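Local coordinates for protein putative c-1-tetrahydrofolate synthase, cytoplasmic (Leishmania major, PDB 4A26) that interconverts folate-bound one-carbon units, probably oxidising methylenetetrahydrofolate with NADP+ as a dehydrogenase and hydrolysing the resulting methenyl form as a cyclohydrolase, at residues His119-Asn131 with Gly139-Gly151. Residues are numbered along the deposited sequence; the frame is centred on the assembly and turned at random.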
ATOM      1  N   HIS A 119      16.650  -0.405 -10.909  1.00 38.23           N
ATOM      2  CA  HIS A 119      16.887  -1.273  -9.771  1.00 39.03           C
ATOM      3  C   HIS A 119      16.176  -0.699  -8.543  1.00 38.43           C
ATOM      4  O   HIS A 119      16.273   0.501  -8.280  1.00 37.03           O
ATOM      5  CB  HIS A 119      18.387  -1.432  -9.519  1.00 38.99           C
ATOM      6  CG  HIS A 119      19.023  -2.493 -10.359  1.00 40.42           C
ATOM      7  ND1 HIS A 119      20.098  -3.241  -9.930  1.00 41.66           N
ATOM      8  CD2 HIS A 119      18.716  -2.954 -11.596  1.00 41.38           C
ATOM      9  CE1 HIS A 119      20.436  -4.103 -10.872  1.00 43.15           C
ATOM     10  NE2 HIS A 119      19.614  -3.949 -11.893  1.00 42.77           N
ATOM     11  N   PRO A 120      15.444  -1.549  -7.798  1.00 39.58           N
ATOM     12  CA  PRO A 120      14.690  -1.112  -6.619  1.00 39.11           C
ATOM     13  C   PRO A 120      15.454  -0.181  -5.683  1.00 37.74           C
ATOM     14  O   PRO A 120      14.856   0.744  -5.126  1.00 36.80           O
ATOM     15  CB  PRO A 120      14.376  -2.427  -5.906  1.00 41.05           C
ATOM     16  CG  PRO A 120      14.278  -3.418  -6.997  1.00 42.64           C
ATOM     17  CD  PRO A 120      15.247  -2.988  -8.063  1.00 41.53           C
ATOM     18  N   HIS A 121      16.756  -0.421  -5.522  1.00 37.74           N
ATOM     19  CA  HIS A 121      17.584   0.349  -4.589  1.00 36.86           C
ATOM     20  C   HIS A 121      18.093   1.686  -5.151  1.00 35.19           C
ATOM     21  O   HIS A 121      18.765   2.432  -4.440  1.00 34.60           O
ATOM     22  CB  HIS A 121      18.752  -0.509  -4.058  1.00 38.07           C
ATOM     23  CG  HIS A 121      19.860  -0.733  -5.049  1.00 38.61           C
ATOM     24  ND1 HIS A 121      19.909  -1.833  -5.879  1.00 39.63           N
ATOM     25  CD2 HIS A 121      20.970  -0.006  -5.324  1.00 37.57           C
ATOM     26  CE1 HIS A 121      20.995  -1.767  -6.630  1.00 39.44           C
ATOM     27  NE2 HIS A 121      21.656  -0.669  -6.311  1.00 38.16           N
ATOM     28  N   LYS A 122      17.766   1.997  -6.405  1.00 34.66           N
ATOM     29  CA  LYS A 122      18.091   3.303  -6.995  1.00 33.46           C
ATOM     30  C   LYS A 122      16.842   4.078  -7.433  1.00 33.10           C
ATOM     31  O   LYS A 122      16.945   5.111  -8.099  1.00 32.36           O
ATOM     32  CB  LYS A 122      19.040   3.128  -8.185  1.00 33.47           C
ATOM     33  CG  LYS A 122      20.367   2.492  -7.827  1.00 33.86           C
ATOM     34  CD  LYS A 122      21.355   2.569  -8.977  1.00 33.58           C
ATOM     35  CE  LYS A 122      22.733   2.073  -8.561  1.00 34.11           C
ATOM     36  NZ  LYS A 122      23.762   2.299  -9.613  1.00 33.79           N
ATOM     37  N   ASP A 123      15.670   3.590  -7.032  1.00 33.88           N
ATOM     38  CA  ASP A 123      14.389   4.161  -7.447  1.00 33.99           C
ATOM     39  C   ASP A 123      14.051   5.401  -6.611  1.00 33.23           C
ATOM     40  O   ASP A 123      13.194   5.357  -5.728  1.00 33.64           O
ATOM     41  CB  ASP A 123      13.301   3.085  -7.317  1.00 35.28           C
ATOM     42  CG  ASP A 123      11.914   3.585  -7.679  1.00 35.71           C
ATOM     43  OD1 ASP A 123      11.787   4.545  -8.462  1.00 36.35           O
ATOM     44  OD2 ASP A 123      10.934   2.998  -7.180  1.00 36.94           O
ATOM     45  N   ALA A 124      14.713   6.511  -6.918  1.00 35.86           N
ATOM     46  CA  ALA A 124      14.620   7.734  -6.110  1.00 34.39           C
ATOM     47  C   ALA A 124      13.204   8.316  -5.975  1.00 33.30           C
ATOM     48  O   ALA A 124      12.892   8.948  -4.962  1.00 32.20           O
ATOM     49  CB  ALA A 124      15.573   8.795  -6.657  1.00 34.65           C
ATOM     50  N   ASP A 125      12.364   8.128  -6.990  1.00 33.93           N
ATOM     51  CA  ASP A 125      10.972   8.601  -6.934  1.00 33.11           C
ATOM     52  C   ASP A 125      10.023   7.591  -6.268  1.00 32.74           C
ATOM     53  O   ASP A 125       8.888   7.939  -5.927  1.00 32.04           O
ATOM     54  CB  ASP A 125      10.456   8.976  -8.336  1.00 34.18           C
ATOM     55  CG  ASP A 125      10.628  10.462  -8.656  1.00 34.20           C
ATOM     56  OD1 ASP A 125      10.459  11.293  -7.731  1.00 33.12           O
ATOM     57  OD2 ASP A 125      10.907  10.793  -9.836  1.00 34.78           O
ATOM     58  N   ALA A 126      10.487   6.358  -6.074  1.00 33.36           N
ATOM     59  CA  ALA A 126       9.681   5.306  -5.451  1.00 33.42           C
ATOM     60  C   ALA A 126       8.473   4.939  -6.310  1.00 33.99           C
ATOM     61  O   ALA A 126       7.360   4.789  -5.797  1.00 33.74           O
ATOM     62  CB  ALA A 126       9.234   5.731  -4.063  1.00 31.97           C
ATOM     63  N   LEU A 127       8.706   4.796  -7.614  1.00 34.97           N
ATOM     64  CA  LEU A 127       7.647   4.501  -8.586  1.00 35.97           C
ATOM     65  C   LEU A 127       7.461   2.998  -8.851  1.00 37.69           C
ATOM     66  O   LEU A 127       6.457   2.593  -9.436  1.00 38.59           O
ATOM     67  CB  LEU A 127       7.938   5.228  -9.905  1.00 36.80           C
ATOM     68  CG  LEU A 127       7.764   6.748  -9.854  1.00 35.31           C
ATOM     69  CD1 LEU A 127       8.552   7.428 -10.966  1.00 36.36           C
ATOM     70  CD2 LEU A 127       6.290   7.127  -9.919  1.00 34.74           C
ATOM     71  N   LEU A 128       8.430   2.187  -8.433  1.00 38.12           N
ATOM     72  CA  LEU A 128       8.355   0.736  -8.594  1.00 40.23           C
ATOM     73  C   LEU A 128       7.307   0.145  -7.651  1.00 39.96           C
ATOM     74  O   LEU A 128       7.159   0.619  -6.523  1.00 38.23           O
ATOM     75  CB  LEU A 128       9.715   0.088  -8.309  1.00 41.09           C
ATOM     76  CG  LEU A 128      10.796   0.213  -9.385  1.00 42.06           C
ATOM     77  CD1 LEU A 128      12.121  -0.286  -8.854  1.00 42.24           C
ATOM     78  CD2 LEU A 128      10.407  -0.558 -10.627  1.00 44.24           C
ATOM     79  N   PRO A 129       6.562  -0.877  -8.111  1.00 42.04           N
ATOM     80  CA  PRO A 129       5.596  -1.556  -7.238  1.00 42.38           C
ATOM     81  C   PRO A 129       6.199  -2.114  -5.947  1.00 42.19           C
ATOM     82  O   PRO A 129       5.593  -1.992  -4.883  1.00 40.86           O
ATOM     83  CB  PRO A 129       5.072  -2.692  -8.117  1.00 45.32           C
ATOM     84  CG  PRO A 129       5.191  -2.170  -9.497  1.00 46.11           C
ATOM     85  CD  PRO A 129       6.409  -1.291  -9.518  1.00 44.38           C
ATOM     86  N   VAL A 130       7.385  -2.709  -6.042  1.00 43.69           N
ATOM     87  CA  VAL A 130       8.058  -3.263  -4.867  1.00 44.04           C
ATOM     88  C   VAL A 130       8.306  -2.195  -3.789  1.00 41.47           C
ATOM     89  O   VAL A 130       8.123  -2.461  -2.602  1.00 41.35           O
ATOM     90  CB  VAL A 130       9.372  -4.002  -5.247  1.00 46.04           C
ATOM     91  CG1 VAL A 130      10.382  -3.044  -5.870  1.00 45.04           C
ATOM     92  CG2 VAL A 130       9.959  -4.711  -4.035  1.00 46.75           C
ATOM     93  N   ASN A 131       8.686  -0.987  -4.196  1.00 39.85           N
ATOM     94  CA  ASN A 131       8.830   0.121  -3.237  1.00 37.75           C
ATOM     95  C   ASN A 131       7.472   0.585  -2.699  1.00 36.59           C
ATOM     96  O   ASN A 131       7.337   0.886  -1.510  1.00 35.63           O
ATOM     97  CB  ASN A 131       9.608   1.285  -3.855  1.00 36.44           C
ATOM     98  CG  ASN A 131      11.071   0.935  -4.127  1.00 37.91           C
ATOM     99  OD1 ASN A 131      11.714   0.223  -3.353  1.00 39.28           O
ATOM    100  ND2 ASN A 131      11.598   1.438  -5.229  1.00 37.88           N
ATOM    101  N   GLY A 139       5.308  -3.263   9.011  1.00 50.21           N
ATOM    102  CA  GLY A 139       6.436  -4.019   9.571  1.00 52.85           C
ATOM    103  C   GLY A 139       7.701  -3.972   8.729  1.00 52.91           C
ATOM    104  O   GLY A 139       8.667  -4.679   9.015  1.00 55.20           O
ATOM    105  N   ARG A 140       7.700  -3.151   7.682  1.00 50.63           N
ATOM    106  CA  ARG A 140       8.884  -2.960   6.849  1.00 50.54           C
ATOM    107  C   ARG A 140       8.983  -1.513   6.406  1.00 47.48           C
ATOM    108  O   ARG A 140       7.971  -0.818   6.306  1.00 45.72           O
ATOM    109  CB  ARG A 140       8.845  -3.876   5.621  1.00 51.80           C
ATOM    110  CG  ARG A 140       9.056  -5.349   5.941  1.00 55.69           C
ATOM    111  CD  ARG A 140       9.208  -6.195   4.680  1.00 57.76           C
ATOM    112  NE  ARG A 140      10.502  -6.000   4.024  1.00 58.50           N
ATOM    113  CZ  ARG A 140      11.018  -6.807   3.094  1.00 61.24           C
ATOM    114  NH1 ARG A 140      10.361  -7.895   2.689  1.00 63.61           N
ATOM    115  NH2 ARG A 140      12.206  -6.530   2.565  1.00 61.09           N
ATOM    116  N   GLU A 141      10.210  -1.068   6.151  1.00 47.16           N
ATOM    117  CA  GLU A 141      10.471   0.286   5.685  1.00 44.82           C
ATOM    118  C   GLU A 141      11.081   0.250   4.289  1.00 44.11           C
ATOM    119  O   GLU A 141      12.033  -0.491   4.048  1.00 45.75           O
ATOM    120  CB  GLU A 141      11.405   1.025   6.653  1.00 45.13           C
ATOM    121  CG  GLU A 141      10.664   1.850   7.699  1.00 45.20           C
ATOM    122  CD  GLU A 141       9.783   1.002   8.602  1.00 47.94           C
ATOM    123  OE1 GLU A 141      10.274  -0.020   9.137  1.00 51.26           O
ATOM    124  OE2 GLU A 141       8.599   1.357   8.781  1.00 47.09           O
ATOM    125  N   PRO A 142      10.528   1.050   3.361  1.00 41.68           N
ATOM    126  CA  PRO A 142      11.089   1.102   2.017  1.00 41.33           C
ATOM    127  C   PRO A 142      12.355   1.954   1.977  1.00 40.52           C
ATOM    128  O   PRO A 142      12.501   2.860   2.799  1.00 39.67           O
ATOM    129  CB  PRO A 142       9.980   1.769   1.210  1.00 39.73           C
ATOM    130  CG  PRO A 142       9.297   2.649   2.186  1.00 38.48           C
ATOM    131  CD  PRO A 142       9.374   1.953   3.510  1.00 39.66           C
ATOM    132  N   PRO A 143      13.265   1.669   1.029  1.00 40.85           N
ATOM    133  CA  PRO A 143      14.447   2.517   0.865  1.00 40.22           C
ATOM    134  C   PRO A 143      14.080   3.947   0.472  1.00 37.77           C
ATOM    135  O   PRO A 143      14.760   4.885   0.876  1.00 37.16           O
ATOM    136  CB  PRO A 143      15.218   1.833  -0.270  1.00 41.69           C
ATOM    137  CG  PRO A 143      14.196   1.058  -1.015  1.00 42.21           C
ATOM    138  CD  PRO A 143      13.209   0.605   0.012  1.00 42.28           C
ATOM    139  N   PHE A 144      13.008   4.092  -0.308  1.00 36.54           N
ATOM    140  CA  PHE A 144      12.512   5.390  -0.737  1.00 34.68           C
ATOM    141  C   PHE A 144      11.008   5.511  -0.524  1.00 33.58           C
ATOM    142  O   PHE A 144      10.256   4.580  -0.816  1.00 34.13           O
ATOM    143  CB  PHE A 144      12.799   5.602  -2.221  1.00 34.98           C
ATOM    144  CG  PHE A 144      14.223   5.348  -2.607  1.00 36.05           C
ATOM    145  CD1 PHE A 144      15.199   6.305  -2.380  1.00 35.69           C
ATOM    146  CD2 PHE A 144      14.589   4.150  -3.198  1.00 37.43           C
ATOM    147  CE1 PHE A 144      16.515   6.069  -2.736  1.00 36.69           C
ATOM    148  CE2 PHE A 144      15.895   3.911  -3.562  1.00 38.53           C
ATOM    149  CZ  PHE A 144      16.862   4.869  -3.332  1.00 38.18           C
ATOM    150  N   THR A 145      10.581   6.666  -0.019  1.00 32.16           N
ATOM    151  CA  THR A 145       9.167   7.038   0.012  1.00 31.05           C
ATOM    152  C   THR A 145       8.943   8.075  -1.083  1.00 30.15           C
ATOM    153  O   THR A 145       9.872   8.814  -1.415  1.00 30.14           O
ATOM    154  CB  THR A 145       8.757   7.633   1.380  1.00 30.33           C
ATOM    155  OG1 THR A 145       9.838   8.407   1.921  1.00 30.47           O
ATOM    156  CG2 THR A 145       8.412   6.525   2.354  1.00 31.41           C
ATOM    157  N   PRO A 146       7.725   8.124  -1.663  1.00 29.57           N
ATOM    158  CA  PRO A 146       7.436   9.132  -2.680  1.00 29.18           C
ATOM    159  C   PRO A 146       7.664  10.541  -2.150  1.00 28.22           C
ATOM    160  O   PRO A 146       7.179  10.880  -1.075  1.00 27.40           O
ATOM    161  CB  PRO A 146       5.956   8.897  -3.000  1.00 29.14           C
ATOM    162  CG  PRO A 146       5.729   7.494  -2.679  1.00 29.80           C
ATOM    163  CD  PRO A 146       6.593   7.198  -1.492  1.00 29.85           C
ATOM    164  N   CYS A 147       8.399  11.343  -2.914  1.00 28.58           N
ATOM    165  CA  CYS A 147       8.899  12.633  -2.452  1.00 28.30           C
ATOM    166  C   CYS A 147       7.820  13.540  -1.881  1.00 27.66           C
ATOM    167  O   CYS A 147       7.842  13.842  -0.686  1.00 27.37           O
ATOM    168  CB  CYS A 147       9.629  13.345  -3.584  1.00 29.07           C
ATOM    169  SG  CYS A 147      11.065  12.436  -4.157  1.00 30.37           S
ATOM    170  N   THR A 148       6.879  13.967  -2.722  1.00 27.80           N
ATOM    171  CA  THR A 148       5.824  14.878  -2.278  1.00 27.40           C
ATOM    172  C   THR A 148       5.117  14.324  -1.044  1.00 26.72           C
ATOM    173  O   THR A 148       4.876  15.050  -0.080  1.00 26.48           O
ATOM    174  CB  THR A 148       4.797  15.161  -3.389  1.00 27.85           C
ATOM    175  OG1 THR A 148       5.459  15.772  -4.500  1.00 28.70           O
ATOM    176  CG2 THR A 148       3.703  16.095  -2.894  1.00 27.52           C
ATOM    177  N   ALA A 149       4.820  13.028  -1.073  1.00 26.84           N
ATOM    178  CA  ALA A 149       4.172  12.355   0.051  1.00 26.38           C
ATOM    179  C   ALA A 149       4.994  12.512   1.326  1.00 26.23           C
ATOM    180  O   ALA A 149       4.474  12.956   2.351  1.00 26.05           O
ATOM    181  CB  ALA A 149       3.959  10.881  -0.268  1.00 26.65           C
ATOM    182  N   LYS A 150       6.277  12.166   1.252  1.00 26.63           N
ATOM    183  CA  LYS A 150       7.162  12.223   2.419  1.00 26.92           C
ATOM    184  C   LYS A 150       7.306  13.657   2.943  1.00 26.67           C
ATOM    185  O   LYS A 150       7.319  13.881   4.154  1.00 26.82           O
ATOM    186  CB  LYS A 150       8.539  11.638   2.084  1.00 27.65           C
ATOM    187  CG  LYS A 150       9.419  11.365   3.305  1.00 29.25           C
ATOM    188  CD  LYS A 150      10.900  11.309   2.943  1.00 31.24           C
ATOM    189  CE  LYS A 150      11.741  10.668   4.038  1.00 33.34           C
ATOM    190  NZ  LYS A 150      13.159  10.479   3.595  1.00 35.41           N
ATOM    191  N   GLY A 151       7.403  14.615   2.026  1.00 26.50           N
ATOM    192  CA  GLY A 151       7.546  16.031   2.375  1.00 26.48           C
ATOM    193  C   GLY A 151       6.324  16.637   3.039  1.00 25.82           C
ATOM    194  O   GLY A 151       6.431  17.651   3.727  1.00 26.37           O
TER
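A126 and P146 mark the closest approach of two loop backbones, their CA atoms 5.2 Å apart, where an aromatic side chain is buried against the backbone of a neighbouring turn. D123-A126 forms a type I turn, closed by A126 N to D123 O, and 119-131 then enters a helix at P129; 139-151 passes through P142, P143 and P146, bending at P143, before its helix begins at C147 with P146 as N-cap.

F144 contributes more buried surface than any other residue. Its CG lies beside the backbone N and anti to the carbonyl carbon (chi1 -51°), and the ring reaches over the turn. A124 CA sits over one ring face, a CH-pi contact 4.2 Å from the centroid, while the carbonyl oxygens of P120 and H121 lie at the edge, H121 O 3.3 Å from F144 CZ. A126 CB fits against F144 CB and P146 CD, and C147 SG rests near D125 OD1. Farther along, N131 crosses P143 at about a right angle, N131 OD1 meeting P143 CG at 3.5 Å.

D123 links the turn to the start of helix 129-136: its OD2 accepts from L128 N at 2.9 Å, on the syn side but 31° out of the carboxylate plane, and through the anti lone pair from N131 ND2, 2.6 Å away.

The contact lies where the catalytic part meets the Rossmann-type NAD(P)-binding part. N288 of helix 279-297 donates to both A124 O and T145 O, I100 of strand 98-101 packs on A124, and R140 forms a salt bridge with E116 of the second subunit.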